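PDB 6OYC: glycosylation Associate Protein 1 from Streptococcus agalactiae serotype V, which probably works with its partner proteins Gap2 and Gap3 in the accessory Sec pathway that glycosylates and secretes a serine-rich repeat adhesin. Local coordinates for residues A[157-160]-A[166-169]; A[11-16]-A[179-184]; A[75-80]-A[168-173]; A[122-127]-A[131-136]. All blocks are in the same frame, centred on the assembly; numbering follows the deposited sequence.

Contact 1 (A[157-160]-A[166-169]); sequences ILYY and AYQD
Ala166 starts the pairing with a bulge: its N-H gives a 2.9 Å hydrogen bond to Tyr159 O, and Tyr167 N reaches the same oxygen only weakly, at 3.5 Å, while Ala166 CB packs against that carbonyl. Tyr167 O then takes a short bond from Tyr159 N. With chi1 at 54°, the Tyr167 ring is swung in between its own backbone N and carbonyl carbon and crosses the Tyr159 ring obliquely, CE1 to Tyr159 CD1 3.3 Å, planes 33° apart; Tyr159 CB sits over its face. Gln168, on the other face of the sheet, sets its amide across Leu158 at a slant, OE1 3.4 Å from Leu158 CD1, though that oxygen is hydrogen-bonded to Arg13. Asp169 exchanges two backbone bonds with Ile157, and a water joins its OD2 to Tyr159 OH; salt bridges to Arg177 and Arg180 also hold the carboxylate. This is an antiparallel beta hairpin carrying a classic bulge, within the large antiparallel sheet.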
loop_
_atom_site.group_PDB
_atom_site.type_symbol
_atom_site.label_atom_id
_atom_site.label_comp_id
_atom_site.label_asym_id
_atom_site.label_seq_id
_atom_site.Cartn_x
_atom_site.Cartn_y
_atom_site.Cartn_z
ATOM N N ILE A 157 -23.586 -7.363 -2.109
ATOM C CA ILE A 157 -24.053 -7.748 -0.776
ATOM C C ILE A 157 -23.476 -9.110 -0.444
ATOM O O ILE A 157 -23.626 -10.056 -1.224
ATOM C CB ILE A 157 -25.586 -7.826 -0.664
ATOM C CG1 ILE A 157 -26.256 -6.525 -1.072
ATOM C CG2 ILE A 157 -25.995 -8.179 0.748
ATOM C CD1 ILE A 157 -27.738 -6.712 -1.274
ATOM N N LEU A 158 -22.851 -9.216 0.720
ATOM C CA LEU A 158 -22.290 -10.470 1.206
ATOM C C LEU A 158 -23.257 -11.022 2.251
ATOM O O LEU A 158 -23.449 -10.406 3.303
ATOM C CB LEU A 158 -20.891 -10.237 1.791
ATOM C CG LEU A 158 -19.937 -11.439 1.808
ATOM C CD1 LEU A 158 -18.486 -11.052 2.126
ATOM C CD2 LEU A 158 -20.443 -12.505 2.788
ATOM N N TYR A 159 -23.863 -12.172 1.970
ATOM C CA TYR A 159 -24.832 -12.762 2.887
ATOM C C TYR A 159 -24.174 -13.789 3.787
ATOM O O TYR A 159 -23.249 -14.499 3.382
ATOM C CB TYR A 159 -25.981 -13.432 2.130
ATOM C CG TYR A 159 -26.872 -12.458 1.409
ATOM C CD1 TYR A 159 -26.556 -12.040 0.128
ATOM C CD2 TYR A 159 -28.019 -11.936 2.021
ATOM C CE1 TYR A 159 -27.359 -11.151 -0.540
ATOM C CE2 TYR A 159 -28.843 -11.039 1.350
ATOM C CZ TYR A 159 -28.498 -10.651 0.073
ATOM O OH TYR A 159 -29.278 -9.768 -0.613
ATOM N N TYR A 160 -24.686 -13.886 5.009
ATOM C CA TYR A 160 -24.165 -14.799 6.013
ATOM C C TYR A 160 -25.262 -15.749 6.461
ATOM O O TYR A 160 -26.446 -15.414 6.417
ATOM C CB TYR A 160 -23.633 -14.035 7.249
ATOM C CG TYR A 160 -22.488 -13.106 6.961
ATOM C CD1 TYR A 160 -22.714 -11.814 6.500
ATOM C CD2 TYR A 160 -21.176 -13.513 7.154
ATOM C CE1 TYR A 160 -21.647 -10.946 6.231
ATOM C CE2 TYR A 160 -20.106 -12.663 6.881
ATOM C CZ TYR A 160 -20.349 -11.381 6.428
ATOM O OH TYR A 160 -19.291 -10.536 6.170
ATOM N N ALA A 166 -21.786 -17.034 3.345
ATOM C CA ALA A 166 -22.562 -17.923 2.502
ATOM C C ALA A 166 -22.320 -17.636 1.021
ATOM O O ALA A 166 -21.790 -18.492 0.316
ATOM C CB ALA A 166 -24.044 -17.806 2.877
ATOM N N TYR A 167 -22.646 -16.432 0.540
ATOM C CA TYR A 167 -22.423 -16.060 -0.857
ATOM C C TYR A 167 -22.489 -14.540 -1.003
ATOM O O TYR A 167 -22.990 -13.824 -0.131
ATOM C CB TYR A 167 -23.450 -16.719 -1.788
ATOM C CG TYR A 167 -24.886 -16.440 -1.373
ATOM C CD1 TYR A 167 -25.534 -15.270 -1.754
ATOM C CD2 TYR A 167 -25.582 -17.334 -0.585
ATOM C CE1 TYR A 167 -26.825 -15.013 -1.370
ATOM C CE2 TYR A 167 -26.885 -17.077 -0.190
ATOM C CZ TYR A 167 -27.495 -15.924 -0.583
ATOM O OH TYR A 167 -28.786 -15.682 -0.187
ATOM N N GLN A 168 -22.029 -14.068 -2.158
ATOM C CA GLN A 168 -21.942 -12.647 -2.459
ATOM C C GLN A 168 -22.660 -12.361 -3.772
ATOM O O GLN A 168 -22.336 -12.964 -4.804
ATOM C CB GLN A 168 -20.477 -12.193 -2.552
ATOM C CG GLN A 168 -20.322 -10.683 -2.522
ATOM C CD GLN A 168 -19.144 -10.233 -1.651
ATOM O OE1 GLN A 168 -18.262 -11.031 -1.314
ATOM N NE2 GLN A 168 -19.130 -8.951 -1.296
ATOM N N ASP A 169 -23.624 -11.443 -3.734
ATOM C CA ASP A 169 -24.332 -11.003 -4.933
ATOM C C ASP A 169 -23.698 -9.718 -5.454
ATOM O O ASP A 169 -23.655 -8.715 -4.736
ATOM C CB ASP A 169 -25.815 -10.793 -4.633
ATOM C CG ASP A 169 -26.539 -12.100 -4.404
ATOM O OD1 ASP A 169 -25.870 -13.152 -4.544
ATOM O OD2 ASP A 169 -27.757 -12.086 -4.096
HETATM O O HOH W 1 -29.210 -10.002 -3.180
#

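Contact 2 (A[11-16]-A[179-184]); sequences ENRTWY and MREYLR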
loop_
_atom_site.group_PDB
_atom_site.type_symbol
_atom_site.label_atom_id
_atom_site.label_comp_id
_atom_site.label_asym_id
_atom_site.label_seq_id
_atom_site.Cartn_x
_atom_site.Cartn_y
_atom_site.Cartn_z
ATOM N N GLU A 11 -5.212 -10.832 0.581
ATOM C CA GLU A 11 -4.412 -11.957 1.062
ATOM C C GLU A 11 -5.255 -13.201 1.316
ATOM O O GLU A 11 -4.796 -14.325 1.096
ATOM C CB GLU A 11 -3.704 -11.559 2.358
ATOM C CG GLU A 11 -2.225 -11.822 2.389
ATOM C CD GLU A 11 -1.585 -11.315 3.665
ATOM O OE1 GLU A 11 -2.298 -11.130 4.685
ATOM O OE2 GLU A 11 -0.361 -11.091 3.640
ATOM N N ASN A 12 -6.462 -13.031 1.839
ATOM C CA ASN A 12 -7.267 -14.166 2.262
ATOM C C ASN A 12 -8.340 -14.547 1.258
ATOM O O ASN A 12 -9.040 -15.537 1.470
ATOM C CB ASN A 12 -7.876 -13.862 3.626
ATOM C CG ASN A 12 -6.806 -13.569 4.651
ATOM O OD1 ASN A 12 -5.870 -14.360 4.805
ATOM N ND2 ASN A 12 -6.894 -12.417 5.313
ATOM N N ARG A 13 -8.449 -13.813 0.157
ATOM C CA ARG A 13 -9.464 -14.061 -0.857
ATOM C C ARG A 13 -8.999 -13.307 -2.104
ATOM O O ARG A 13 -9.354 -12.137 -2.302
ATOM C CB ARG A 13 -10.839 -13.595 -0.345
ATOM C CG ARG A 13 -12.044 -14.025 -1.172
ATOM C CD ARG A 13 -13.333 -13.372 -0.632
ATOM N NE ARG A 13 -14.374 -13.280 -1.656
ATOM C CZ ARG A 13 -15.560 -12.694 -1.480
ATOM N NH1 ARG A 13 -15.854 -12.144 -0.308
ATOM N NH2 ARG A 13 -16.442 -12.628 -2.491
ATOM N N THR A 14 -8.192 -13.982 -2.927
ATOM C CA THR A 14 -7.330 -13.321 -3.903
ATOM C C THR A 14 -8.065 -12.261 -4.710
ATOM O O THR A 14 -7.589 -11.128 -4.843
ATOM C CB THR A 14 -6.721 -14.355 -4.859
ATOM O OG1 THR A 14 -5.913 -15.259 -4.116
ATOM C CG2 THR A 14 -5.844 -13.688 -5.939
ATOM N N TRP A 15 -9.208 -12.618 -5.285
ATOM C CA TRP A 15 -9.836 -11.782 -6.301
ATOM C C TRP A 15 -10.778 -10.752 -5.711
ATOM O O TRP A 15 -11.507 -10.095 -6.461
ATOM C CB TRP A 15 -10.548 -12.676 -7.332
ATOM C CG TRP A 15 -9.625 -13.794 -7.788
ATOM C CD1 TRP A 15 -9.676 -15.115 -7.417
ATOM C CD2 TRP A 15 -8.482 -13.672 -8.654
ATOM N NE1 TRP A 15 -8.649 -15.817 -8.001
ATOM C CE2 TRP A 15 -7.900 -14.958 -8.763
ATOM C CE3 TRP A 15 -7.902 -12.607 -9.352
ATOM C CZ2 TRP A 15 -6.759 -15.201 -9.531
ATOM C CZ3 TRP A 15 -6.767 -12.849 -10.122
ATOM C CH2 TRP A 15 -6.209 -14.137 -10.201
ATOM N N TYR A 16 -10.764 -10.579 -4.389
ATOM C CA TYR A 16 -11.695 -9.723 -3.674
ATOM C C TYR A 16 -11.082 -8.335 -3.424
ATOM O O TYR A 16 -9.965 -8.031 -3.847
ATOM C CB TYR A 16 -12.117 -10.401 -2.358
ATOM C CG TYR A 16 -13.340 -9.793 -1.685
ATOM C CD1 TYR A 16 -14.558 -9.716 -2.357
ATOM C CD2 TYR A 16 -13.267 -9.276 -0.395
ATOM C CE1 TYR A 16 -15.678 -9.152 -1.762
ATOM C CE2 TYR A 16 -14.386 -8.720 0.212
ATOM C CZ TYR A 16 -15.586 -8.670 -0.487
ATOM O OH TYR A 16 -16.691 -8.121 0.079
ATOM N N MET A 179 -24.214 -11.536 -10.869
ATOM C CA MET A 179 -23.734 -12.877 -10.563
ATOM C C MET A 179 -23.703 -13.066 -9.057
ATOM O O MET A 179 -23.629 -12.102 -8.290
ATOM C CB MET A 179 -22.348 -13.139 -11.162
ATOM C CG MET A 179 -21.282 -12.254 -10.562
ATOM S SD MET A 179 -19.640 -12.508 -11.203
ATOM C CE MET A 179 -18.760 -11.224 -10.327
ATOM N N ARG A 180 -23.768 -14.329 -8.649
ATOM C CA ARG A 180 -23.625 -14.728 -7.256
ATOM C C ARG A 180 -22.414 -15.644 -7.119
ATOM O O ARG A 180 -22.267 -16.601 -7.889
ATOM C CB ARG A 180 -24.884 -15.430 -6.755
ATOM C CG ARG A 180 -24.674 -16.207 -5.466
ATOM C CD ARG A 180 -25.994 -16.754 -4.939
ATOM N NE ARG A 180 -27.024 -15.725 -4.920
ATOM C CZ ARG A 180 -28.241 -15.906 -4.426
ATOM N NH1 ARG A 180 -28.568 -17.080 -3.899
ATOM N NH2 ARG A 180 -29.123 -14.913 -4.443
ATOM N N GLU A 181 -21.549 -15.339 -6.155
ATOM C CA GLU A 181 -20.338 -16.100 -5.864
ATOM C C GLU A 181 -20.503 -16.735 -4.494
ATOM O O GLU A 181 -20.641 -16.019 -3.498
ATOM C CB GLU A 181 -19.087 -15.207 -5.873
ATOM C CG GLU A 181 -17.790 -15.938 -5.486
ATOM C CD GLU A 181 -16.602 -15.002 -5.189
ATOM O OE1 GLU A 181 -16.770 -13.766 -5.019
ATOM O OE2 GLU A 181 -15.476 -15.518 -5.132
ATOM N N TYR A 182 -20.488 -18.066 -4.444
ATOM C CA TYR A 182 -20.631 -18.783 -3.187
ATOM C C TYR A 182 -19.314 -18.779 -2.412
ATOM O O TYR A 182 -18.227 -18.707 -2.996
ATOM C CB TYR A 182 -21.133 -20.215 -3.445
ATOM C CG TYR A 182 -22.631 -20.245 -3.732
ATOM C CD1 TYR A 182 -23.119 -19.929 -4.995
ATOM C CD2 TYR A 182 -23.550 -20.537 -2.725
ATOM C CE1 TYR A 182 -24.490 -19.935 -5.269
ATOM C CE2 TYR A 182 -24.920 -20.541 -2.976
ATOM C CZ TYR A 182 -25.381 -20.237 -4.255
ATOM O OH TYR A 182 -26.733 -20.230 -4.513
ATOM N N LEU A 183 -19.427 -18.863 -1.071
ATOM C CA LEU A 183 -18.319 -18.609 -0.151
ATOM C C LEU A 183 -18.184 -19.686 0.921
ATOM O O LEU A 183 -17.583 -19.435 1.964
ATOM C CB LEU A 183 -18.485 -17.241 0.529
ATOM C CG LEU A 183 -18.579 -16.006 -0.378
ATOM C CD1 LEU A 183 -18.868 -14.751 0.446
ATOM C CD2 LEU A 183 -17.307 -15.839 -1.240
ATOM N N ARG A 184 -18.740 -20.869 0.708
ATOM C CA ARG A 184 -18.675 -21.915 1.718
ATOM C C ARG A 184 -17.499 -22.842 1.465
ATOM O O ARG A 184 -16.924 -22.868 0.379
ATOM C CB ARG A 184 -19.966 -22.720 1.731
ATOM C CG ARG A 184 -21.133 -21.916 2.241
ATOM C CD ARG A 184 -22.403 -22.307 1.532
ATOM N NE ARG A 184 -23.592 -21.758 2.176
ATOM C CZ ARG A 184 -24.756 -21.619 1.554
ATOM N NH1 ARG A 184 -24.870 -21.999 0.284
ATOM N NH2 ARG A 184 -25.797 -21.103 2.193
HETATM O O HOH W 2 -13.758 -13.799 -4.384
#
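Arg13 reaches from the loop 11-16 to the end of strand 177-182, and its guanidinium meets Glu181 at its edge and Leu183 over one face. The side chain is extended, with CG trans to the backbone N (chi1 -169°), which carries the charged group well beyond the type I turn that Arg13 itself begins. NH2 donates to Glu181 OE1 at 2.8 Å in a salt bridge. The acceptor lies almost in the guanidinium plane, but the nitrogen approaches OE1 from above the carboxylate, the two flat groups being turned 62° apart. Water 2 adds a second link, accepting from Arg13 NE at 2.8 Å and donating to Glu181 OE2.

Leu183 supplies the apolar part: its CD2 stands over the centre of the guanidinium, 3.6 Å from Arg13 CZ. Tyr16, from the same loop, lays its ring against the opposite face, with Tyr16 CD1 over the centre, so the planar group is sandwiched between leucine and tyrosine. Further polar partners lie on strand 164-171: Gln168 OE1 also accepts from Arg13 NH2, and Tyr170 OH bonds to Glu181 OE1.

An arginine held at its edge by a carboxylate, a water and an amide, and on both faces by carbon, has little freedom to rotate. The largely buried Glu181 is probably kept ionised by this charge.

Contact 3 (A[75-80]-A[168-173]); sequences SVFDDI and QDYLAP
Phe77 sets the CD2-CE2 side of its ring against the CD2-CE2 side of Tyr170, and the two side chains account for nearly all of the small buried surface between the segments. The closest atoms are Phe77 CE2 and Tyr170 CE2, 3.5 Å apart. The rings meet obliquely, with planes inclined at 40° and centroids separated by 5.5 Å. In Tyr170 the ring carbon CG lies trans to the carbonyl carbon (chi1 -62°), which sends the ring off the strand toward the helix. Its hydroxyl is hydrogen-bonded to Glu181 OE1, so the polar end of this buried ring is tied down while its CD2 and CE2 carbons pack on Phe77.

The short helix that presents Phe77 is capped at its start by Ser75, whose OG accepts from Asp78 N at 3.0 Å in a nearly straight bond of 169°. Around the pair, Phe77 also rests on Met179 of strand 177-182 and on Ile208 and Ile212 of helix 208-223, while Tyr55 meets the Tyr170 ring edge-to-face. The contact thus joins helix 76-80, which directly follows edge strand 73-75 of the seven-stranded parallel sheet, to strand 164-171 of the antiparallel sheet.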
loop_
_atom_site.group_PDB
_atom_site.type_symbol
_atom_site.label_atom_id
_atom_site.label_comp_id
_atom_site.label_asym_id
_atom_site.label_seq_id
_atom_site.Cartn_x
_atom_site.Cartn_y
_atom_site.Cartn_z
ATOM N N SER A 75 -11.292 -2.435 -15.573
ATOM C CA SER A 75 -11.586 -3.263 -14.411
ATOM C C SER A 75 -12.465 -4.420 -14.853
ATOM O O SER A 75 -13.593 -4.211 -15.308
ATOM C CB SER A 75 -12.272 -2.459 -13.304
ATOM O OG SER A 75 -12.950 -3.332 -12.421
ATOM N N VAL A 76 -11.943 -5.635 -14.720
ATOM C CA VAL A 76 -12.712 -6.828 -15.052
ATOM C C VAL A 76 -14.089 -6.783 -14.382
ATOM O O VAL A 76 -15.123 -7.031 -15.016
ATOM C CB VAL A 76 -11.920 -8.088 -14.654
ATOM C CG1 VAL A 76 -12.819 -9.282 -14.574
ATOM C CG2 VAL A 76 -10.766 -8.334 -15.600
ATOM N N PHE A 77 -14.125 -6.452 -13.095
ATOM C CA PHE A 77 -15.397 -6.508 -12.373
ATOM C C PHE A 77 -16.334 -5.383 -12.787
ATOM O O PHE A 77 -17.547 -5.587 -12.829
ATOM C CB PHE A 77 -15.165 -6.492 -10.859
ATOM C CG PHE A 77 -14.886 -7.860 -10.297
ATOM C CD1 PHE A 77 -13.639 -8.456 -10.490
ATOM C CD2 PHE A 77 -15.878 -8.565 -9.624
ATOM C CE1 PHE A 77 -13.367 -9.708 -9.985
ATOM C CE2 PHE A 77 -15.614 -9.825 -9.116
ATOM C CZ PHE A 77 -14.357 -10.404 -9.306
ATOM N N ASP A 78 -15.796 -4.192 -13.083
ATOM C CA ASP A 78 -16.603 -3.125 -13.676
ATOM C C ASP A 78 -17.299 -3.610 -14.952
ATOM O O ASP A 78 -18.492 -3.361 -15.166
ATOM C CB ASP A 78 -15.719 -1.910 -13.980
ATOM C CG ASP A 78 -15.497 -1.001 -12.761
ATOM O OD1 ASP A 78 -15.652 -1.432 -11.596
ATOM O OD2 ASP A 78 -15.149 0.168 -12.982
ATOM N N ASP A 79 -16.551 -4.298 -15.811
ATOM C CA ASP A 79 -17.096 -4.887 -17.035
ATOM C C ASP A 79 -18.203 -5.892 -16.720
ATOM O O ASP A 79 -19.330 -5.780 -17.212
ATOM C CB ASP A 79 -15.940 -5.553 -17.785
ATOM C CG ASP A 79 -16.323 -6.068 -19.164
ATOM O OD1 ASP A 79 -17.519 -6.136 -19.502
ATOM O OD2 ASP A 79 -15.389 -6.423 -19.911
ATOM N N ILE A 80 -17.887 -6.892 -15.900
ATOM C CA ILE A 80 -18.888 -7.863 -15.469
ATOM C C ILE A 80 -20.144 -7.161 -14.969
ATOM O O ILE A 80 -21.260 -7.460 -15.407
ATOM C CB ILE A 80 -18.299 -8.775 -14.385
ATOM C CG1 ILE A 80 -17.127 -9.561 -14.962
ATOM C CG2 ILE A 80 -19.375 -9.684 -13.791
ATOM C CD1 ILE A 80 -16.444 -10.421 -13.935
ATOM N N GLN A 168 -22.029 -14.068 -2.158
ATOM C CA GLN A 168 -21.942 -12.647 -2.459
ATOM C C GLN A 168 -22.660 -12.361 -3.772
ATOM O O GLN A 168 -22.336 -12.964 -4.804
ATOM C CB GLN A 168 -20.477 -12.193 -2.552
ATOM C CG GLN A 168 -20.322 -10.683 -2.522
ATOM C CD GLN A 168 -19.144 -10.233 -1.651
ATOM O OE1 GLN A 168 -18.262 -11.031 -1.314
ATOM N NE2 GLN A 168 -19.130 -8.951 -1.296
ATOM N N ASP A 169 -23.624 -11.443 -3.734
ATOM C CA ASP A 169 -24.332 -11.003 -4.933
ATOM C C ASP A 169 -23.698 -9.718 -5.454
ATOM O O ASP A 169 -23.655 -8.715 -4.736
ATOM C CB ASP A 169 -25.815 -10.793 -4.633
ATOM C CG ASP A 169 -26.539 -12.100 -4.404
ATOM O OD1 ASP A 169 -25.870 -13.152 -4.544
ATOM O OD2 ASP A 169 -27.757 -12.086 -4.096
ATOM N N TYR A 170 -23.209 -9.741 -6.696
ATOM C CA TYR A 170 -22.620 -8.558 -7.305
ATOM C C TYR A 170 -23.659 -7.891 -8.185
ATOM O O TYR A 170 -24.308 -8.556 -8.999
ATOM C CB TYR A 170 -21.390 -8.893 -8.143
ATOM C CG TYR A 170 -20.214 -9.505 -7.418
ATOM C CD1 TYR A 170 -20.243 -10.841 -7.005
ATOM C CD2 TYR A 170 -19.042 -8.768 -7.204
ATOM C CE1 TYR A 170 -19.143 -11.421 -6.371
ATOM C CE2 TYR A 170 -17.930 -9.335 -6.559
ATOM C CZ TYR A 170 -17.992 -10.664 -6.152
ATOM O OH TYR A 170 -16.907 -11.249 -5.542
ATOM N N LEU A 171 -23.791 -6.577 -8.044
ATOM C CA LEU A 171 -24.908 -5.836 -8.606
ATOM C C LEU A 171 -24.426 -4.854 -9.662
ATOM O O LEU A 171 -23.269 -4.424 -9.659
ATOM C CB LEU A 171 -25.677 -5.082 -7.507
ATOM C CG LEU A 171 -26.141 -5.885 -6.272
ATOM C CD1 LEU A 171 -26.971 -5.056 -5.293
ATOM C CD2 LEU A 171 -26.929 -7.116 -6.684
ATOM N N ALA A 172 -25.342 -4.521 -10.584
ATOM C CA ALA A 172 -25.222 -3.344 -11.437
ATOM C C ALA A 172 -25.784 -2.126 -10.701
ATOM O O ALA A 172 -26.485 -2.274 -9.691
ATOM C CB ALA A 172 -25.970 -3.572 -12.753
ATOM N N PRO A 173 -25.478 -0.909 -11.166
ATOM C CA PRO A 173 -25.990 0.291 -10.464
ATOM C C PRO A 173 -27.507 0.374 -10.418
ATOM O O PRO A 173 -28.053 1.090 -9.568
ATOM C CB PRO A 173 -25.381 1.462 -11.257
ATOM C CG PRO A 173 -24.122 0.876 -11.877
ATOM C CD PRO A 173 -24.469 -0.571 -12.196
#

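Contact 4 (A[122-127]-A[131-136]); sequences KVQFGE and LTHIDY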
loop_
_atom_site.group_PDB
_atom_site.type_symbol
_atom_site.label_atom_id
_atom_site.label_comp_id
_atom_site.label_asym_id
_atom_site.label_seq_id
_atom_site.Cartn_x
_atom_site.Cartn_y
_atom_site.Cartn_z
ATOM N N LYS A 122 -23.458 -1.619 11.730
ATOM C CA LYS A 122 -22.215 -0.903 11.972
ATOM C C LYS A 122 -21.788 -0.251 10.668
ATOM O O LYS A 122 -21.731 -0.911 9.632
ATOM C CB LYS A 122 -21.129 -1.825 12.489
ATOM C CG LYS A 122 -21.486 -2.507 13.758
ATOM C CD LYS A 122 -20.270 -3.167 14.404
ATOM C CE LYS A 122 -20.702 -4.056 15.582
ATOM N NZ LYS A 122 -19.586 -4.395 16.549
ATOM N N VAL A 123 -21.518 1.044 10.714
ATOM C CA VAL A 123 -21.233 1.828 9.524
ATOM C C VAL A 123 -19.742 2.096 9.490
ATOM O O VAL A 123 -19.178 2.560 10.483
ATOM C CB VAL A 123 -22.042 3.133 9.525
ATOM C CG1 VAL A 123 -21.688 3.977 8.316
ATOM C CG2 VAL A 123 -23.543 2.806 9.574
ATOM N N GLN A 124 -19.102 1.799 8.358
ATOM C CA GLN A 124 -17.654 1.916 8.233
ATOM C C GLN A 124 -17.302 2.932 7.163
ATOM O O GLN A 124 -17.968 3.013 6.119
ATOM C CB GLN A 124 -17.006 0.572 7.904
ATOM C CG GLN A 124 -16.986 -0.396 9.108
ATOM C CD GLN A 124 -15.778 -0.185 9.994
ATOM O OE1 GLN A 124 -14.995 0.751 9.779
ATOM N NE2 GLN A 124 -15.600 -1.065 10.988
ATOM N N PHE A 125 -16.241 3.700 7.428
ATOM C CA PHE A 125 -15.807 4.769 6.542
ATOM C C PHE A 125 -14.400 4.495 6.023
ATOM O O PHE A 125 -13.569 3.898 6.710
ATOM C CB PHE A 125 -15.875 6.131 7.254
ATOM C CG PHE A 125 -17.232 6.428 7.831
ATOM C CD1 PHE A 125 -17.571 6.000 9.113
ATOM C CD2 PHE A 125 -18.188 7.070 7.075
ATOM C CE1 PHE A 125 -18.837 6.246 9.641
ATOM C CE2 PHE A 125 -19.440 7.331 7.594
ATOM C CZ PHE A 125 -19.762 6.912 8.884
ATOM N N GLY A 126 -14.152 4.922 4.785
ATOM C CA GLY A 126 -12.861 4.740 4.168
ATOM C C GLY A 126 -11.815 5.734 4.653
ATOM O O GLY A 126 -12.070 6.641 5.451
ATOM N N GLU A 127 -10.603 5.544 4.128
ATOM C CA GLU A 127 -9.516 6.475 4.387
ATOM C C GLU A 127 -9.907 7.896 3.990
ATOM O O GLU A 127 -9.555 8.859 4.679
ATOM C CB GLU A 127 -8.261 6.022 3.634
ATOM C CG GLU A 127 -6.982 6.742 4.046
ATOM C CD GLU A 127 -5.762 6.250 3.271
ATOM O OE1 GLU A 127 -5.649 5.018 3.072
ATOM O OE2 GLU A 127 -4.918 7.091 2.870
ATOM N N LEU A 131 -18.408 6.392 2.737
ATOM C CA LEU A 131 -19.048 5.157 3.169
ATOM C C LEU A 131 -18.548 3.984 2.319
ATOM O O LEU A 131 -18.699 3.986 1.089
ATOM C CB LEU A 131 -20.571 5.298 3.052
ATOM C CG LEU A 131 -21.368 4.024 3.316
ATOM C CD1 LEU A 131 -21.356 3.732 4.818
ATOM C CD2 LEU A 131 -22.782 4.168 2.802
ATOM N N THR A 132 -17.940 2.991 2.970
ATOM C CA THR A 132 -17.436 1.805 2.283
ATOM C C THR A 132 -18.339 0.593 2.475
ATOM O O THR A 132 -18.710 -0.071 1.498
ATOM C CB THR A 132 -16.022 1.457 2.762
ATOM O OG1 THR A 132 -15.981 1.493 4.198
ATOM C CG2 THR A 132 -15.011 2.447 2.197
ATOM N N HIS A 133 -18.707 0.278 3.709
ATOM C CA HIS A 133 -19.615 -0.844 3.876
ATOM C C HIS A 133 -20.441 -0.682 5.143
ATOM O O HIS A 133 -20.070 0.048 6.069
ATOM C CB HIS A 133 -18.871 -2.196 3.856
ATOM C CG HIS A 133 -17.915 -2.409 4.992
ATOM N ND1 HIS A 133 -16.576 -2.071 4.920
ATOM C CD2 HIS A 133 -18.084 -3.011 6.194
ATOM C CE1 HIS A 133 -15.973 -2.425 6.039
ATOM N NE2 HIS A 133 -16.863 -3.005 6.827
ATOM N N ILE A 134 -21.591 -1.359 5.150
ATOM C CA ILE A 134 -22.427 -1.479 6.336
ATOM C C ILE A 134 -22.598 -2.960 6.676
ATOM O O ILE A 134 -23.059 -3.753 5.836
ATOM C CB ILE A 134 -23.792 -0.811 6.139
ATOM C CG1 ILE A 134 -23.628 0.686 5.879
ATOM C CG2 ILE A 134 -24.679 -1.100 7.325
ATOM C CD1 ILE A 134 -24.863 1.301 5.275
ATOM N N ASP A 135 -22.232 -3.327 7.914
ATOM C CA ASP A 135 -22.553 -4.642 8.453
ATOM C C ASP A 135 -23.960 -4.578 9.023
ATOM O O ASP A 135 -24.227 -3.789 9.934
ATOM C CB ASP A 135 -21.567 -5.063 9.538
ATOM C CG ASP A 135 -20.171 -5.344 8.993
ATOM O OD1 ASP A 135 -19.998 -5.471 7.753
ATOM O OD2 ASP A 135 -19.239 -5.423 9.825
ATOM N N TYR A 136 -24.860 -5.383 8.479
ATOM C CA TYR A 136 -26.262 -5.344 8.854
ATOM C C TYR A 136 -26.570 -6.587 9.676
ATOM O O TYR A 136 -26.172 -7.697 9.308
ATOM C CB TYR A 136 -27.147 -5.255 7.612
ATOM C CG TYR A 136 -28.495 -4.653 7.884
ATOM C CD1 TYR A 136 -29.545 -5.434 8.355
ATOM C CD2 TYR A 136 -28.727 -3.304 7.662
ATOM C CE1 TYR A 136 -30.780 -4.881 8.608
ATOM C CE2 TYR A 136 -29.967 -2.743 7.897
ATOM C CZ TYR A 136 -30.988 -3.529 8.372
ATOM O OH TYR A 136 -32.221 -2.959 8.606
HETATM O O HOH W 3 -13.351 0.885 5.134
#
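Gln124 and His133 lie side by side across an antiparallel beta hairpin made by strands 118-125 and 131-138. Gln124 CB sits over one face of the imidazole, 3.8 Å from the ring centroid in a CH-pi contact, and Gln124 CG comes 3.5 Å from His133 NE2. In His133, chi1 of 65° puts CG between the backbone N and the carbonyl carbon, which brings the ring toward the adjacent strand and Gln124. The glutamine chain bends at chi2, and its NE2 is hydrogen-bonded to Tyr23. The other face of the sheet is apolar: Val123 CG1 meets Leu131 CD1 at 3.5 Å, the side chains crossing at about a right angle, and both residues are buried.

Packing slackens toward Lys122 and Asp135, both partly exposed. Their backbones exchange two hydrogen bonds, yet the side chains approach no closer than 4.4 Å, between Lys122 CB and Asp135 CB. The lysine chain runs off from the partner strand, NZ ending 6.8 Å from Asp135 OD2, and the aspartate forms its salt bridge with Lys145 instead. At the turn end, Thr132 N donates to Gln124 O at 3.1 Å, and Thr132 CG2 rests 3.7 Å from Gly126 N.

Overall arrangement
Contacts 1 and 4 are hairpins of the same antiparallel sheet, in series along the chain, with centres about 16 Å apart and no direct touch. Contacts 2 and 3 tie strands 164-171 and 177-182 of that sheet to the N-terminal part of the chain. Strand 164-171 is common to contacts 1 and 3, while contact 2 uses the next strand, 177-182. Between contacts 1 and 2 (centres about 10 Å apart), Gln168 OE1 lies 2.7 Å from Arg13 NH2; between contacts 2 and 3 (about 13 Å), Tyr170 OH lies 2.6 Å from Glu181 OE1. These probable hydrogen bonds make contacts 1, 2 and 3 one continuous cluster, with contact 4 set apart from it.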